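Local structure of Cobalt/magnesium transport protein CorA (4EGW) at residues E62-S67 and I72-L77; N121-I126 and G155-H160. The protein mediates magnesium influx as a CorA-family homopentameric channel that closes when cytoplasmic magnesium is high and opens when it is low. All coordinates share one frame; numbering follows the deposited sequence.

Contact 1. Residues E62-S67 and I72-L77. With BU1 (1,4-butanediol), chain K; PGO (S-1,2-propanediol), chain R.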
loop_
_atom_site.group_PDB
_atom_site.type_symbol
_atom_site.label_atom_id
_atom_site.label_comp_id
_atom_site.label_asym_id
_atom_site.label_seq_id
_atom_site.Cartn_x
_atom_site.Cartn_y
_atom_site.Cartn_z
ATOM N N GLU A 62 5.462 -8.399 -33.398
ATOM C CA GLU A 62 5.277 -9.190 -32.180
ATOM C C GLU A 62 3.809 -9.312 -31.783
ATOM O O GLU A 62 3.393 -10.308 -31.184
ATOM C CB GLU A 62 6.075 -8.587 -31.011
ATOM C CG GLU A 62 7.589 -8.836 -31.054
ATOM C CD GLU A 62 8.237 -8.860 -29.666
ATOM O OE1 GLU A 62 7.610 -9.386 -28.714
ATOM O OE2 GLU A 62 9.370 -8.336 -29.525
ATOM N N LEU A 63 3.024 -8.293 -32.110
ATOM C CA LEU A 63 1.606 -8.303 -31.782
ATOM C C LEU A 63 0.824 -9.277 -32.676
ATOM O O LEU A 63 0.068 -10.111 -32.182
ATOM C CB LEU A 63 1.031 -6.893 -31.878
ATOM C CG LEU A 63 -0.481 -6.769 -31.679
ATOM C CD1 LEU A 63 -0.898 -7.392 -30.351
ATOM C CD2 LEU A 63 -0.944 -5.318 -31.773
ATOM N N TYR A 64 1.018 -9.181 -33.987
ATOM C CA TYR A 64 0.326 -10.069 -34.916
ATOM C C TYR A 64 0.558 -11.534 -34.564
ATOM O O TYR A 64 -0.368 -12.352 -34.595
ATOM C CB TYR A 64 0.765 -9.817 -36.353
ATOM C CG TYR A 64 0.372 -10.945 -37.270
ATOM C CD1 TYR A 64 -0.945 -11.095 -37.697
ATOM C CD2 TYR A 64 1.312 -11.883 -37.692
ATOM C CE1 TYR A 64 -1.310 -12.145 -38.532
ATOM C CE2 TYR A 64 0.957 -12.932 -38.527
ATOM C CZ TYR A 64 -0.354 -13.059 -38.944
ATOM O OH TYR A 64 -0.703 -14.101 -39.774
ATOM N N LYS A 65 1.805 -11.856 -34.240
ATOM C CA LYS A 65 2.172 -13.189 -33.771
ATOM C C LYS A 65 1.287 -13.576 -32.588
ATOM O O LYS A 65 0.825 -14.716 -32.474
ATOM C CB LYS A 65 3.649 -13.192 -33.350
ATOM C CG LYS A 65 4.305 -14.560 -33.260
ATOM C CD LYS A 65 5.833 -14.446 -33.316
ATOM C CE LYS A 65 6.493 -15.817 -33.438
ATOM N NZ LYS A 65 7.905 -15.755 -33.908
ATOM N N LEU A 66 1.048 -12.601 -31.717
ATOM C CA LEU A 66 0.303 -12.820 -30.488
ATOM C C LEU A 66 -1.164 -13.126 -30.760
ATOM O O LEU A 66 -1.726 -14.083 -30.212
ATOM C CB LEU A 66 0.414 -11.592 -29.605
ATOM C CG LEU A 66 -0.196 -11.734 -28.220
ATOM C CD1 LEU A 66 0.456 -12.907 -27.522
ATOM C CD2 LEU A 66 0.023 -10.443 -27.451
ATOM N N SER A 67 -1.786 -12.300 -31.596
ATOM C CA SER A 67 -3.160 -12.549 -31.995
ATOM C C SER A 67 -3.238 -13.946 -32.564
ATOM O O SER A 67 -4.099 -14.732 -32.185
ATOM C CB SER A 67 -3.610 -11.543 -33.049
ATOM O OG SER A 67 -4.595 -12.121 -33.887
ATOM N N ILE A 72 -7.136 -13.958 -31.077
ATOM C CA ILE A 72 -7.999 -12.800 -30.929
ATOM C C ILE A 72 -7.738 -11.885 -32.126
ATOM O O ILE A 72 -6.589 -11.723 -32.542
ATOM C CB ILE A 72 -7.749 -12.089 -29.587
ATOM C CG1 ILE A 72 -8.363 -12.906 -28.448
ATOM C CG2 ILE A 72 -8.338 -10.689 -29.594
ATOM C CD1 ILE A 72 -8.437 -12.170 -27.133
ATOM N N SER A 73 -8.796 -11.313 -32.698
ATOM C CA SER A 73 -8.639 -10.474 -33.884
ATOM C C SER A 73 -7.637 -9.351 -33.615
ATOM O O SER A 73 -7.783 -8.594 -32.652
ATOM C CB SER A 73 -9.985 -9.890 -34.335
ATOM O OG SER A 73 -10.383 -8.794 -33.529
ATOM N N VAL A 74 -6.637 -9.232 -34.485
ATOM C CA VAL A 74 -5.532 -8.295 -34.277
ATOM C C VAL A 74 -6.065 -6.904 -33.940
ATOM O O VAL A 74 -5.431 -6.142 -33.210
ATOM C CB VAL A 74 -4.596 -8.231 -35.505
ATOM C CG1 VAL A 74 -3.371 -7.384 -35.201
ATOM C CG2 VAL A 74 -4.183 -9.635 -35.934
ATOM N N SER A 75 -7.233 -6.586 -34.493
ATOM C CA SER A 75 -7.979 -5.382 -34.132
ATOM C C SER A 75 -8.383 -5.390 -32.659
ATOM O O SER A 75 -8.124 -4.426 -31.933
ATOM C CB SER A 75 -9.227 -5.250 -35.012
ATOM O OG SER A 75 -10.003 -4.124 -34.648
ATOM N N ASP A 76 -9.014 -6.479 -32.219
ATOM C CA ASP A 76 -9.519 -6.575 -30.847
ATOM C C ASP A 76 -8.430 -6.402 -29.792
ATOM O O ASP A 76 -8.714 -6.003 -28.670
ATOM C CB ASP A 76 -10.251 -7.902 -30.617
ATOM C CG ASP A 76 -11.636 -7.928 -31.236
ATOM O OD1 ASP A 76 -12.119 -6.865 -31.681
ATOM O OD2 ASP A 76 -12.249 -9.016 -31.262
ATOM N N LEU A 77 -7.192 -6.731 -30.135
ATOM C CA LEU A 77 -6.095 -6.583 -29.181
ATOM C C LEU A 77 -5.646 -5.126 -29.114
ATOM O O LEU A 77 -5.101 -4.654 -28.099
ATOM C CB LEU A 77 -4.916 -7.483 -29.557
ATOM C CG LEU A 77 -5.141 -8.990 -29.483
ATOM C CD1 LEU A 77 -3.848 -9.721 -29.809
ATOM C CD2 LEU A 77 -5.657 -9.395 -28.117
HETATM C C1 BU1 K . -14.032 -8.572 -33.587
HETATM C C2 BU1 K . -14.096 -10.028 -33.266
HETATM C C3 BU1 K . -15.451 -10.578 -32.993
HETATM C C4 BU1 K . -15.677 -12.023 -33.251
HETATM O O5 BU1 K . -14.669 -7.711 -32.715
HETATM O O6 BU1 K . -16.630 -12.327 -34.201
HETATM C C1 PGO R . -7.811 -15.083 -35.195
HETATM C C2 PGO R . -8.981 -14.186 -35.429
HETATM C C3 PGO R . -8.639 -13.124 -36.423
HETATM O O1 PGO R . -6.557 -14.506 -35.167
HETATM O O2 PGO R . -9.372 -13.607 -34.242
#

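Contact 2. Residues N121-I126 and G155-H160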
loop_
_atom_site.group_PDB
_atom_site.type_symbol
_atom_site.label_atom_id
_atom_site.label_comp_id
_atom_site.label_asym_id
_atom_site.label_seq_id
_atom_site.Cartn_x
_atom_site.Cartn_y
_atom_site.Cartn_z
ATOM N N ASN A 121 -8.508 -20.277 -20.229
ATOM C CA ASN A 121 -7.567 -20.217 -19.124
ATOM C C ASN A 121 -6.484 -19.147 -19.293
ATOM O O ASN A 121 -5.590 -19.039 -18.446
ATOM C CB ASN A 121 -6.949 -21.595 -18.859
ATOM C CG ASN A 121 -6.109 -22.100 -20.026
ATOM O OD1 ASN A 121 -6.258 -21.640 -21.161
ATOM N ND2 ASN A 121 -5.221 -23.056 -19.747
ATOM N N LEU A 122 -6.561 -18.358 -20.369
ATOM C CA LEU A 122 -5.549 -17.332 -20.616
ATOM C C LEU A 122 -5.916 -15.914 -20.182
ATOM O O LEU A 122 -6.802 -15.289 -20.764
ATOM C CB LEU A 122 -5.171 -17.298 -22.091
ATOM C CG LEU A 122 -4.454 -16.001 -22.488
ATOM C CD1 LEU A 122 -3.170 -15.823 -21.700
ATOM C CD2 LEU A 122 -4.165 -15.985 -23.980
ATOM N N LEU A 123 -5.205 -15.403 -19.180
ATOM C CA LEU A 123 -5.307 -13.999 -18.789
ATOM C C LEU A 123 -4.184 -13.247 -19.493
ATOM O O LEU A 123 -3.012 -13.419 -19.158
ATOM C CB LEU A 123 -5.138 -13.870 -17.272
ATOM C CG LEU A 123 -5.403 -12.568 -16.500
ATOM C CD1 LEU A 123 -4.564 -11.388 -16.987
ATOM C CD2 LEU A 123 -6.869 -12.202 -16.499
ATOM N N LEU A 124 -4.543 -12.406 -20.458
ATOM C CA LEU A 124 -3.577 -11.564 -21.138
ATOM C C LEU A 124 -3.743 -10.133 -20.660
ATOM O O LEU A 124 -4.841 -9.584 -20.711
ATOM C CB LEU A 124 -3.770 -11.627 -22.657
ATOM C CG LEU A 124 -3.097 -10.507 -23.477
ATOM C CD1 LEU A 124 -1.590 -10.518 -23.339
ATOM C CD2 LEU A 124 -3.478 -10.537 -24.967
ATOM N N THR A 125 -2.650 -9.548 -20.180
ATOM C CA THR A 125 -2.616 -8.141 -19.805
ATOM C C THR A 125 -1.833 -7.405 -20.855
ATOM O O THR A 125 -0.646 -7.654 -21.039
ATOM C CB THR A 125 -1.865 -7.904 -18.498
ATOM O OG1 THR A 125 -0.533 -8.427 -18.617
ATOM C CG2 THR A 125 -2.574 -8.575 -17.336
ATOM N N ILE A 126 -2.492 -6.487 -21.540
ATOM C CA ILE A 126 -1.838 -5.770 -22.613
ATOM C C ILE A 126 -1.807 -4.263 -22.338
ATOM O O ILE A 126 -2.840 -3.638 -22.054
ATOM C CB ILE A 126 -2.504 -6.090 -23.964
ATOM C CG1 ILE A 126 -1.727 -5.443 -25.107
ATOM C CG2 ILE A 126 -3.970 -5.674 -23.964
ATOM C CD1 ILE A 126 -1.249 -6.446 -26.129
ATOM N N GLY A 155 -9.946 -16.292 -11.474
ATOM C CA GLY A 155 -10.887 -15.264 -11.100
ATOM C C GLY A 155 -10.025 -14.458 -10.162
ATOM O O GLY A 155 -10.241 -13.281 -9.883
ATOM N N PHE A 156 -8.998 -15.153 -9.693
ATOM C CA PHE A 156 -8.108 -14.644 -8.678
ATOM C C PHE A 156 -7.025 -13.794 -9.280
ATOM O O PHE A 156 -6.713 -12.710 -8.781
ATOM C CB PHE A 156 -7.500 -15.810 -7.906
ATOM C CG PHE A 156 -6.931 -15.415 -6.583
ATOM C CD1 PHE A 156 -7.606 -14.506 -5.774
ATOM C CD2 PHE A 156 -5.729 -15.949 -6.140
ATOM C CE1 PHE A 156 -7.092 -14.130 -4.542
ATOM C CE2 PHE A 156 -5.206 -15.580 -4.908
ATOM C CZ PHE A 156 -5.891 -14.663 -4.105
ATOM N N LEU A 157 -6.471 -14.303 -10.378
ATOM C CA LEU A 157 -5.326 -13.689 -11.029
ATOM C C LEU A 157 -5.712 -12.281 -11.427
ATOM O O LEU A 157 -4.947 -11.328 -11.266
ATOM C CB LEU A 157 -4.926 -14.501 -12.264
ATOM C CG LEU A 157 -3.733 -14.015 -13.092
ATOM C CD1 LEU A 157 -2.502 -13.915 -12.233
ATOM C CD2 LEU A 157 -3.471 -14.946 -14.260
ATOM N N LEU A 158 -6.930 -12.162 -11.930
ATOM C CA LEU A 158 -7.448 -10.878 -12.351
ATOM C C LEU A 158 -7.426 -9.856 -11.224
ATOM O O LEU A 158 -6.818 -8.788 -11.331
ATOM C CB LEU A 158 -8.874 -11.061 -12.799
ATOM C CG LEU A 158 -9.533 -9.725 -13.047
ATOM C CD1 LEU A 158 -8.678 -8.875 -14.014
ATOM C CD2 LEU A 158 -10.936 -9.997 -13.574
ATOM N N TYR A 159 -8.102 -10.207 -10.142
ATOM C CA TYR A 159 -8.175 -9.360 -8.975
ATOM C C TYR A 159 -6.807 -8.874 -8.517
ATOM O O TYR A 159 -6.640 -7.709 -8.153
ATOM C CB TYR A 159 -8.846 -10.118 -7.843
ATOM C CG TYR A 159 -8.454 -9.606 -6.491
ATOM C CD1 TYR A 159 -7.337 -10.114 -5.837
ATOM C CD2 TYR A 159 -9.189 -8.614 -5.866
ATOM C CE1 TYR A 159 -6.964 -9.650 -4.598
ATOM C CE2 TYR A 159 -8.826 -8.143 -4.620
ATOM C CZ TYR A 159 -7.712 -8.665 -3.991
ATOM O OH TYR A 159 -7.339 -8.202 -2.747
ATOM N N HIS A 160 -5.828 -9.765 -8.517
ATOM C CA HIS A 160 -4.518 -9.387 -8.007
ATOM C C HIS A 160 -3.894 -8.261 -8.788
ATOM O O HIS A 160 -3.447 -7.267 -8.221
ATOM C CB HIS A 160 -3.587 -10.586 -7.953
ATOM C CG HIS A 160 -3.697 -11.341 -6.672
ATOM N ND1 HIS A 160 -4.165 -10.755 -5.516
ATOM C CD2 HIS A 160 -3.429 -12.629 -6.361
ATOM C CE1 HIS A 160 -4.169 -11.648 -4.543
ATOM N NE2 HIS A 160 -3.728 -12.794 -5.029
#

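Contact 1. Residues E62-S67 and I72-L77
Ser67, with Leu77 packed behind it, forms the centre of a largely apolar contact between two consecutive short helices, 60-70 and 74-80, which lie over one face of the cytoplasmic domain's mixed sheet. The chain turns between them, bringing Ser67 and Ile72 to 5.0 Å between CA atoms, and the summed buried surface is 314 Å². Leu77 reaches across with its CD1. With CG anti to the carbonyl carbon (chi1 -66°), that methyl comes 3.6 Å from Ser67 CA, while Leu63 CD1 meets Leu77 CD1 at 3.8 Å, the two side chains lying alongside with opposite headings. Nearer the surface, Val74 CG2 packs on Ser67, 3.5 Å from Ser67 CB, and then on the edge of the Tyr64 ring, close to its plane, 4.0 Å from Tyr64 CD1. The polar part is small. Ser67 OG donates to Ile72 O, although the modelled separation is too short to trust, and Ile72 N returns only a weak bond to Ser67 O (3.3 Å, 130° at the hydrogen). Ser73 N-caps helix 74-80 by accepting from Asp76 N, with its OG less surely placed. On the sheet side, Ile72 and Leu77 rest on Tyr117 of strand 110-119. A 1,4-butanediol oxygen, O5, lies 2.9 Å from Asp76 OD1; Asp76 OD2 is close to Glu93 OE1, which would probably raise the pKa of one carboxylate. The helix pair is thus held mainly by apolar burial around Leu63 and Leu77, the turn adding only weak or doubtful polar bonds.

Contact 2. Residues N121-I126 and G155-H160
Leu123 and Leu157 both hold CG anti to the backbone N (chi1 -170° and -180°), and since their CB atoms point at one another's segments, this extends the two side chains into the gap between strand 122-127 and the start of helix 156-186. Leu123 then turns at its second torsion (chi2 -58°) so that both methyls lie beside CA and neither is anti to it, a less common leucine shape. The two branched ends cross at a slant. Leu157 CD2 does most of the touching, reaching Leu123 CB at 3.6 Å and Leu123 CG at 3.8 Å, and the branch points themselves, Leu157 CG and Leu123 CG, are 4.1 Å apart. The second methyl contact is looser: Leu123 CD2 stands 4.4 Å from Leu158 CB, so the strand residue fits against two successive helix residues. The backbones stay well separated, the nearest CA pair being Leu123 and Leu158 at 7.5 Å, and the summed buried surface is just 130 Å². Neighbours complete the packing: Ile116 and Ile118 of strand 110-119 lie against Leu123, Ile116 also touches Leu158, and Phe239 of helix 233-270 covers Leu158. On the strand, backbone hydrogen bonds join Leu123 to Ile51 and Ile53, which fixes where its side chain leaves the sheet. The contact thus joins the sheet to the first of the long helices, whose Phe156 and Tyr159 instead face Asn238 of helix 233-270. All three touching residues are buried leucines, and with no polar bond between the segments, the interface depends on dispersion and the hydrophobic effect; any selectivity would probably come from the fit of the branched ends.

How the contacts relate
Contacts 1 and 2 lie on the two faces of one sheet, and strand 122-127 serves both through the alternation of its side chains. Leu123 is used in contact 2, whereas the CD2 of its neighbour Leu124 lies 4.0 Å from Leu77 CD2 and 4.3 Å from Leu66 CD2, both residues of contact 1. The centres are 18 Å apart, consistent with helices layered on either side of the strands in an alpha/beta/alpha arrangement. The pocket of one 1,4-butanediol contains Ser73 and Asp76 of contact 1; a second molecule, probably the one whose pocket contains Phe150, lies about 6 Å from the Leu157 side chain of contact 2.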